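RagB/SusD family nutrient uptake outer membrane protein (PDB 7KV2) probably binds beta-glucan at the surface of the bacterial outer membrane and so helps a gut Bacteroides capture this glycan for uptake. Local coordinates at residues G110-K113 and C114-G118; V152-Y155 and N156-W159; Q180-A183 and D184-Y187. All blocks are in the same frame, centred on the assembly; numbering follows the deposited sequence.

Contact 1 of 3, residues G110-K113 and C114-G118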
loop_
_atom_site.group_PDB
_atom_site.type_symbol
_atom_site.label_atom_id
_atom_site.label_comp_id
_atom_site.label_asym_id
_atom_site.label_seq_id
_atom_site.Cartn_x
_atom_site.Cartn_y
_atom_site.Cartn_z
ATOM N N GLY A 110 6.005 -10.905 -9.471
ATOM C CA GLY A 110 5.892 -9.561 -10.088
ATOM C C GLY A 110 6.436 -8.473 -9.175
ATOM O O GLY A 110 7.215 -7.597 -9.624
ATOM N N LEU A 111 6.081 -8.524 -7.902
ATOM C CA LEU A 111 6.397 -7.436 -6.955
ATOM C C LEU A 111 7.909 -7.404 -6.753
ATOM O O LEU A 111 8.485 -6.346 -6.654
ATOM C CB LEU A 111 5.649 -7.683 -5.632
ATOM C CG LEU A 111 5.966 -6.706 -4.500
ATOM C CD1 LEU A 111 5.569 -5.292 -4.880
ATOM C CD2 LEU A 111 5.255 -7.109 -3.214
ATOM N N TRP A 112 8.523 -8.578 -6.648
ATOM C CA TRP A 112 9.996 -8.715 -6.541
ATOM C C TRP A 112 10.654 -8.001 -7.738
ATOM O O TRP A 112 11.520 -7.179 -7.531
ATOM C CB TRP A 112 10.304 -10.213 -6.475
ATOM C CG TRP A 112 11.772 -10.526 -6.459
ATOM C CD1 TRP A 112 12.671 -10.395 -7.486
ATOM C CD2 TRP A 112 12.502 -11.026 -5.336
ATOM N NE1 TRP A 112 13.925 -10.767 -7.059
ATOM C CE2 TRP A 112 13.857 -11.150 -5.747
ATOM C CE3 TRP A 112 12.163 -11.370 -4.023
ATOM C CZ2 TRP A 112 14.841 -11.636 -4.888
ATOM C CZ3 TRP A 112 13.145 -11.826 -3.171
ATOM C CH2 TRP A 112 14.467 -11.965 -3.611
ATOM N N LYS A 113 10.202 -8.283 -8.945
ATOM C CA LYS A 113 10.783 -7.750 -10.197
ATOM C C LYS A 113 10.538 -6.241 -10.255
ATOM O O LYS A 113 11.451 -5.520 -10.643
ATOM C CB LYS A 113 10.195 -8.439 -11.421
ATOM C CG LYS A 113 10.610 -9.898 -11.587
ATOM C CD LYS A 113 9.879 -10.590 -12.714
ATOM C CE LYS A 113 10.159 -12.085 -12.793
ATOM N NZ LYS A 113 9.317 -12.750 -13.823
ATOM N N CYS A 114 9.377 -5.764 -9.784
ATOM C CA CYS A 114 9.107 -4.306 -9.733
ATOM C C CYS A 114 10.038 -3.621 -8.742
ATOM O O CYS A 114 10.554 -2.521 -9.067
ATOM C CB CYS A 114 7.645 -4.014 -9.396
ATOM S SG CYS A 114 6.471 -4.633 -10.604
ATOM N N ALA A 115 10.258 -4.194 -7.558
ATOM C CA ALA A 115 11.084 -3.590 -6.504
ATOM C C ALA A 115 12.506 -3.429 -7.031
ATOM O O ALA A 115 13.103 -2.315 -6.895
ATOM C CB ALA A 115 11.067 -4.456 -5.284
ATOM N N TYR A 116 13.037 -4.478 -7.660
ATOM C CA TYR A 116 14.458 -4.448 -8.108
ATOM C C TYR A 116 14.581 -3.588 -9.364
ATOM O O TYR A 116 15.675 -2.999 -9.519
ATOM C CB TYR A 116 15.038 -5.861 -8.226
ATOM C CG TYR A 116 15.421 -6.380 -6.870
ATOM C CD1 TYR A 116 16.489 -5.851 -6.167
ATOM C CD2 TYR A 116 14.678 -7.365 -6.245
ATOM C CE1 TYR A 116 16.818 -6.291 -4.895
ATOM C CE2 TYR A 116 15.008 -7.833 -4.984
ATOM C CZ TYR A 116 16.109 -7.327 -4.320
ATOM O OH TYR A 116 16.395 -7.744 -3.052
ATOM N N SER A 117 13.541 -3.458 -10.201
ATOM C CA SER A 117 13.545 -2.495 -11.342
ATOM C C SER A 117 13.654 -1.084 -10.785
ATOM O O SER A 117 14.500 -0.296 -11.283
ATOM C CB SER A 117 12.353 -2.622 -12.252
ATOM O OG SER A 117 12.262 -3.960 -12.716
ATOM N N GLY A 118 12.863 -0.773 -9.758
ATOM C CA GLY A 118 12.958 0.510 -9.049
ATOM C C GLY A 118 14.384 0.766 -8.545
ATOM O O GLY A 118 14.958 1.825 -8.884
#
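The carbonyl O of G110 accepts the backbone N-H of C114 at 2.8 Å. G110 and L111 begin helix 110-130, and their N-H groups are bonded outside the helix. G110 N donates to E66 OE1 and L111 N to N68 OD1. L111 O in turn accepts from A115 N. The L111 side chain leaves this stretch and packs on W157 and F161 of helix 137-162. W112 carries the main side-chain contact. Its CG lies anti to the backbone N (chi1 176°), while CG of Y116 lies anti to its own carbonyl carbon (chi1 -79°). These torsions bring the two rings together one turn apart. Y116 CE2 sits over one face of the indole, offset toward the rim, 3.6 Å from W112 CE2. Y116 CD2 lies as near to W112 NE1. The planes meet at 49°, so the pair is oblique, neither stacked nor edge-to-face. W162 meets the W112 ring edge-to-face. K113 contributes its carbonyl. K113 O is gripped twice by S117, by OG at 2.7 Å and by the backbone N at 3.0 Å. The two donors come from opposite faces of the carbonyl plane. The K113 chain runs extended and makes a cation-pi contact with Y109. The first N-H groups of the helix are thus taken up by E66 and N68. Further along, S117 adds a side-chain bond to a carbonyl already used by its own N-H. The phenol of Y116 is tied to P166 O, which probably limits how far its ring can shift against W112.

Contact 2 of 3, residues V152-Y155 and N156-W159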
loop_
_atom_site.group_PDB
_atom_site.type_symbol
_atom_site.label_atom_id
_atom_site.label_comp_id
_atom_site.label_asym_id
_atom_site.label_seq_id
_atom_site.Cartn_x
_atom_site.Cartn_y
_atom_site.Cartn_z
ATOM N N VAL A 152 14.904 3.280 -0.939
ATOM C CA VAL A 152 14.478 2.726 0.376
ATOM C C VAL A 152 13.023 2.250 0.245
ATOM O O VAL A 152 12.704 1.174 0.799
ATOM C CB VAL A 152 14.675 3.740 1.512
ATOM C CG1 VAL A 152 14.166 3.203 2.846
ATOM C CG2 VAL A 152 16.148 4.145 1.657
ATOM N N PHE A 153 12.201 3.012 -0.478
ATOM C CA PHE A 153 10.752 2.680 -0.698
ATOM C C PHE A 153 10.666 1.320 -1.428
ATOM O O PHE A 153 9.951 0.398 -0.996
ATOM C CB PHE A 153 10.031 3.829 -1.418
ATOM C CG PHE A 153 8.521 3.679 -1.434
ATOM C CD1 PHE A 153 7.887 2.837 -2.326
ATOM C CD2 PHE A 153 7.753 4.243 -0.414
ATOM C CE1 PHE A 153 6.510 2.655 -2.290
ATOM C CE2 PHE A 153 6.387 4.034 -0.360
ATOM C CZ PHE A 153 5.767 3.252 -1.311
ATOM N N TYR A 154 11.491 1.099 -2.444
ATOM C CA TYR A 154 11.468 -0.170 -3.201
ATOM C C TYR A 154 12.058 -1.312 -2.347
ATOM O O TYR A 154 11.520 -2.452 -2.409
ATOM C CB TYR A 154 12.189 0.021 -4.531
ATOM C CG TYR A 154 11.567 0.977 -5.506
ATOM C CD1 TYR A 154 10.278 0.757 -5.991
ATOM C CD2 TYR A 154 12.288 2.025 -6.046
ATOM C CE1 TYR A 154 9.732 1.572 -6.962
ATOM C CE2 TYR A 154 11.732 2.873 -6.988
ATOM C CZ TYR A 154 10.443 2.653 -7.448
ATOM O OH TYR A 154 9.875 3.440 -8.417
ATOM N N TYR A 155 13.148 -1.056 -1.597
ATOM C CA TYR A 155 13.750 -2.078 -0.696
ATOM C C TYR A 155 12.760 -2.458 0.412
ATOM O O TYR A 155 12.721 -3.604 0.797
ATOM C CB TYR A 155 15.069 -1.609 -0.074
ATOM C CG TYR A 155 16.244 -1.916 -0.961
ATOM C CD1 TYR A 155 16.510 -3.223 -1.307
ATOM C CD2 TYR A 155 17.091 -0.934 -1.441
ATOM C CE1 TYR A 155 17.566 -3.564 -2.136
ATOM C CE2 TYR A 155 18.164 -1.264 -2.263
ATOM C CZ TYR A 155 18.394 -2.576 -2.627
ATOM O OH TYR A 155 19.441 -2.937 -3.441
ATOM N N ASN A 156 11.916 -1.523 0.842
ATOM C CA ASN A 156 10.900 -1.768 1.873
ATOM C C ASN A 156 9.912 -2.816 1.348
ATOM O O ASN A 156 9.476 -3.666 2.140
ATOM C CB ASN A 156 10.233 -0.446 2.278
ATOM C CG ASN A 156 9.257 -0.661 3.394
ATOM O OD1 ASN A 156 9.624 -1.225 4.435
ATOM N ND2 ASN A 156 8.012 -0.219 3.172
ATOM N N TRP A 157 9.584 -2.811 0.056
ATOM C CA TRP A 157 8.635 -3.809 -0.490
ATOM C C TRP A 157 9.273 -5.205 -0.273
ATOM O O TRP A 157 8.613 -6.121 0.206
ATOM C CB TRP A 157 8.401 -3.558 -1.973
ATOM C CG TRP A 157 7.473 -2.428 -2.341
ATOM C CD1 TRP A 157 6.660 -1.700 -1.529
ATOM C CD2 TRP A 157 7.225 -1.965 -3.678
ATOM N NE1 TRP A 157 5.931 -0.806 -2.271
ATOM C CE2 TRP A 157 6.240 -0.955 -3.590
ATOM C CE3 TRP A 157 7.720 -2.314 -4.937
ATOM C CZ2 TRP A 157 5.783 -0.262 -4.704
ATOM C CZ3 TRP A 157 7.217 -1.666 -6.057
ATOM C CH2 TRP A 157 6.244 -0.660 -5.932
ATOM N N VAL A 158 10.536 -5.384 -0.656
ATOM C CA VAL A 158 11.165 -6.735 -0.536
ATOM C C VAL A 158 11.584 -7.027 0.899
ATOM O O VAL A 158 11.506 -8.204 1.272
ATOM C CB VAL A 158 12.288 -6.968 -1.563
ATOM C CG1 VAL A 158 11.723 -7.293 -2.934
ATOM C CG2 VAL A 158 13.259 -5.809 -1.646
ATOM N N TRP A 159 11.971 -6.030 1.673
ATOM C CA TRP A 159 12.328 -6.182 3.106
ATOM C C TRP A 159 11.122 -6.750 3.865
ATOM O O TRP A 159 11.252 -7.768 4.617
ATOM C CB TRP A 159 12.813 -4.863 3.676
ATOM C CG TRP A 159 13.155 -4.853 5.135
ATOM C CD1 TRP A 159 14.145 -5.571 5.754
ATOM C CD2 TRP A 159 12.525 -4.070 6.163
ATOM N NE1 TRP A 159 14.174 -5.284 7.088
ATOM C CE2 TRP A 159 13.170 -4.386 7.378
ATOM C CE3 TRP A 159 11.457 -3.164 6.190
ATOM C CZ2 TRP A 159 12.810 -3.793 8.579
ATOM C CZ3 TRP A 159 11.096 -2.572 7.377
ATOM C CH2 TRP A 159 11.783 -2.864 8.563
HETATM O O HOH W 1 7.506 0.785 0.616
#
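F153, Y154 and W157 form an aromatic cluster along one side of helix 137-162, in the alpha-helical, TPR-like part of this SusD-family protein. W157 is the shared partner. The edge of the Y154 ring is directed at the face of the six-membered indole ring, with planes at 78° and Y154 CD1 3.9 Å from W157 CZ3. This is a T-shaped contact, although the two side chains run side by side in the same direction. F153 meets the other end of the indole. Its CE1 comes 3.5 Å from W157 NE1, and the ring planes stand at 68° in an oblique pair. A chi1 of -169° carries the F153 ring to the flank where the indole lies. P60 also packs on W157, and the phenol of Y154 bonds to A53 O. Under the cluster the backbone bonding is weak: W157 N makes weak bonds to F153 O and Y154 O. By contrast, W159 N donates to Y155 O at 2.7 Å. The side-chain packing is looser between Y155 and V158, where Y155 CD1 and V158 CG2 are 4.2 Å apart. All the touching residues are buried, but the polar side, beside F153 and N156, holds a bound water. A 1,2-ethanediol, probably from the crystallisation liquor, lies near the N156 side chain. N156 ND2 is also bonded to E226 OE2. The water accepts from N156 ND2 at 2.8 Å and donates to F153 O at 3.0 Å, and its oxygen sits over the centre of the F153 ring.

Contact 3 of 3, residues Q180-A183 and D184-Y187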
loop_
_atom_site.group_PDB
_atom_site.type_symbol
_atom_site.label_atom_id
_atom_site.label_comp_id
_atom_site.label_asym_id
_atom_site.label_seq_id
_atom_site.Cartn_x
_atom_site.Cartn_y
_atom_site.Cartn_z
ATOM N N GLN A 180 23.303 -11.151 -0.637
ATOM C CA GLN A 180 22.099 -11.413 0.207
ATOM C C GLN A 180 22.367 -10.833 1.595
ATOM O O GLN A 180 23.312 -11.292 2.240
ATOM C CB GLN A 180 21.731 -12.889 0.332
ATOM C CG GLN A 180 20.354 -13.111 0.968
ATOM C CD GLN A 180 19.930 -14.558 1.128
ATOM O OE1 GLN A 180 20.763 -15.461 1.173
ATOM N NE2 GLN A 180 18.622 -14.796 1.244
ATOM N N LEU A 181 21.564 -9.872 2.067
ATOM C CA LEU A 181 21.665 -9.394 3.464
ATOM C C LEU A 181 20.626 -10.101 4.330
ATOM O O LEU A 181 19.631 -10.607 3.772
ATOM C CB LEU A 181 21.476 -7.877 3.521
ATOM C CG LEU A 181 22.493 -7.023 2.770
ATOM C CD1 LEU A 181 22.233 -5.558 3.057
ATOM C CD2 LEU A 181 23.923 -7.390 3.162
ATOM N N THR A 182 20.848 -10.104 5.648
ATOM C CA THR A 182 19.810 -10.427 6.664
ATOM C C THR A 182 18.805 -9.259 6.626
ATOM O O THR A 182 19.204 -8.134 6.237
ATOM C CB THR A 182 20.370 -10.611 8.084
ATOM O OG1 THR A 182 20.794 -9.324 8.538
ATOM C CG2 THR A 182 21.512 -11.612 8.188
ATOM N N ALA A 183 17.558 -9.496 7.002
ATOM C CA ALA A 183 16.540 -8.433 7.175
ATOM C C ALA A 183 17.115 -7.301 8.033
ATOM O O ALA A 183 16.989 -6.116 7.620
ATOM C CB ALA A 183 15.291 -9.044 7.787
ATOM N N ASP A 184 17.746 -7.633 9.174
ATOM C CA ASP A 184 18.328 -6.641 10.127
ATOM C C ASP A 184 19.431 -5.835 9.440
ATOM O O ASP A 184 19.508 -4.607 9.659
ATOM C CB ASP A 184 18.914 -7.296 11.379
ATOM C CG ASP A 184 17.883 -7.747 12.384
ATOM O OD1 ASP A 184 16.661 -7.492 12.179
ATOM O OD2 ASP A 184 18.308 -8.309 13.390
ATOM N N GLN A 185 20.256 -6.475 8.625
ATOM C CA GLN A 185 21.301 -5.735 7.861
ATOM C C GLN A 185 20.635 -4.819 6.825
ATOM O O GLN A 185 21.157 -3.747 6.583
ATOM C CB GLN A 185 22.253 -6.700 7.149
ATOM C CG GLN A 185 23.215 -7.412 8.090
ATOM C CD GLN A 185 24.013 -8.470 7.374
ATOM O OE1 GLN A 185 23.543 -9.129 6.452
ATOM N NE2 GLN A 185 25.264 -8.619 7.789
ATOM N N LEU A 186 19.541 -5.244 6.191
ATOM C CA LEU A 186 18.901 -4.391 5.150
ATOM C C LEU A 186 18.278 -3.174 5.845
ATOM O O LEU A 186 18.491 -2.047 5.369
ATOM C CB LEU A 186 17.909 -5.225 4.342
ATOM C CG LEU A 186 17.177 -4.459 3.243
ATOM C CD1 LEU A 186 18.117 -3.695 2.325
ATOM C CD2 LEU A 186 16.308 -5.396 2.432
ATOM N N TYR A 187 17.648 -3.368 7.006
ATOM C CA TYR A 187 17.072 -2.278 7.832
ATOM C C TYR A 187 18.145 -1.201 8.052
ATOM O O TYR A 187 17.913 0.009 7.866
ATOM C CB TYR A 187 16.528 -2.795 9.170
ATOM C CG TYR A 187 16.180 -1.681 10.107
ATOM C CD1 TYR A 187 15.043 -0.916 9.883
ATOM C CD2 TYR A 187 17.045 -1.273 11.105
ATOM C CE1 TYR A 187 14.732 0.165 10.681
ATOM C CE2 TYR A 187 16.752 -0.186 11.907
ATOM C CZ TYR A 187 15.600 0.549 11.679
ATOM O OH TYR A 187 15.265 1.609 12.455
HETATM O O HOH W 2 24.571 -11.152 5.479
#
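The backbone passes from an extended approach at L181 and T182 into helix 183-200 at A183, and the first helical bonds run from L186 N to T182 O and from Y187 N to A183 O. T182 is the N-cap. Its OG1 accepts the N-H of Q185 at 2.9 Å. With chi1 at 70°, OG1 stands between the backbone N and the carbonyl carbon, turned back over the first turn. Q185 answers in the other direction. Its OE1 accepts the N-H of T182 at 3.0 Å, in a bond that is almost straight at the hydrogen (170°). The donor is tilted modestly from the plane of the amide carbonyl. This reciprocal pair is a capping box. The Q185 chain runs extended beyond CG and crosses T182 obliquely, with Q185 CG 3.1 Å from T182 OG1. L181 lies against the same glutamine. The two side chains cross at about a right angle, and L181 CD2 approaches Q185 OE1 to 3.7 Å. L181 CD1 reaches the backbone of L186. The helix start is tied to its surroundings as well. A183 N bonds to N164 OD1, and D184 OD1 bonds to Q231 NE2 from helix 217-231. Y187 OH bonds to D233. L186 packs on Y155 and W159 of helix 137-162. The helix end is therefore well capped. A hydroxyl serves an N-H in the first turn, and a side-chain amide oxygen serves the N-H of the cap residue itself. The carboxylate of D184 also lies near this N-terminus, where its negative charge would probably suit the helix dipole.

Overall arrangement
Contacts 1 and 2 lie on helices 110-130 and 137-162, and contact 3 lies at the start of helix 183-200. Contact 2 is the middle member. Its centre is about 9 Å from that of contact 1 and about 11 Å from that of contact 3. Contact 1 packs on it through G118 CA, 3.4 Å from Y154 CE2, and through A115 against V158. Contact 3 joins it by a probable hydrogen bond, W159 NE1 to A183 O at 3.0 Å, and by Y187 CD1, 3.9 Å from W159 CZ2. Contacts 1 and 3 do not touch; their nearest atoms are about 6 Å apart. None of the three supplies the residues of the sodium site, I248, S250, Y253 and Y405.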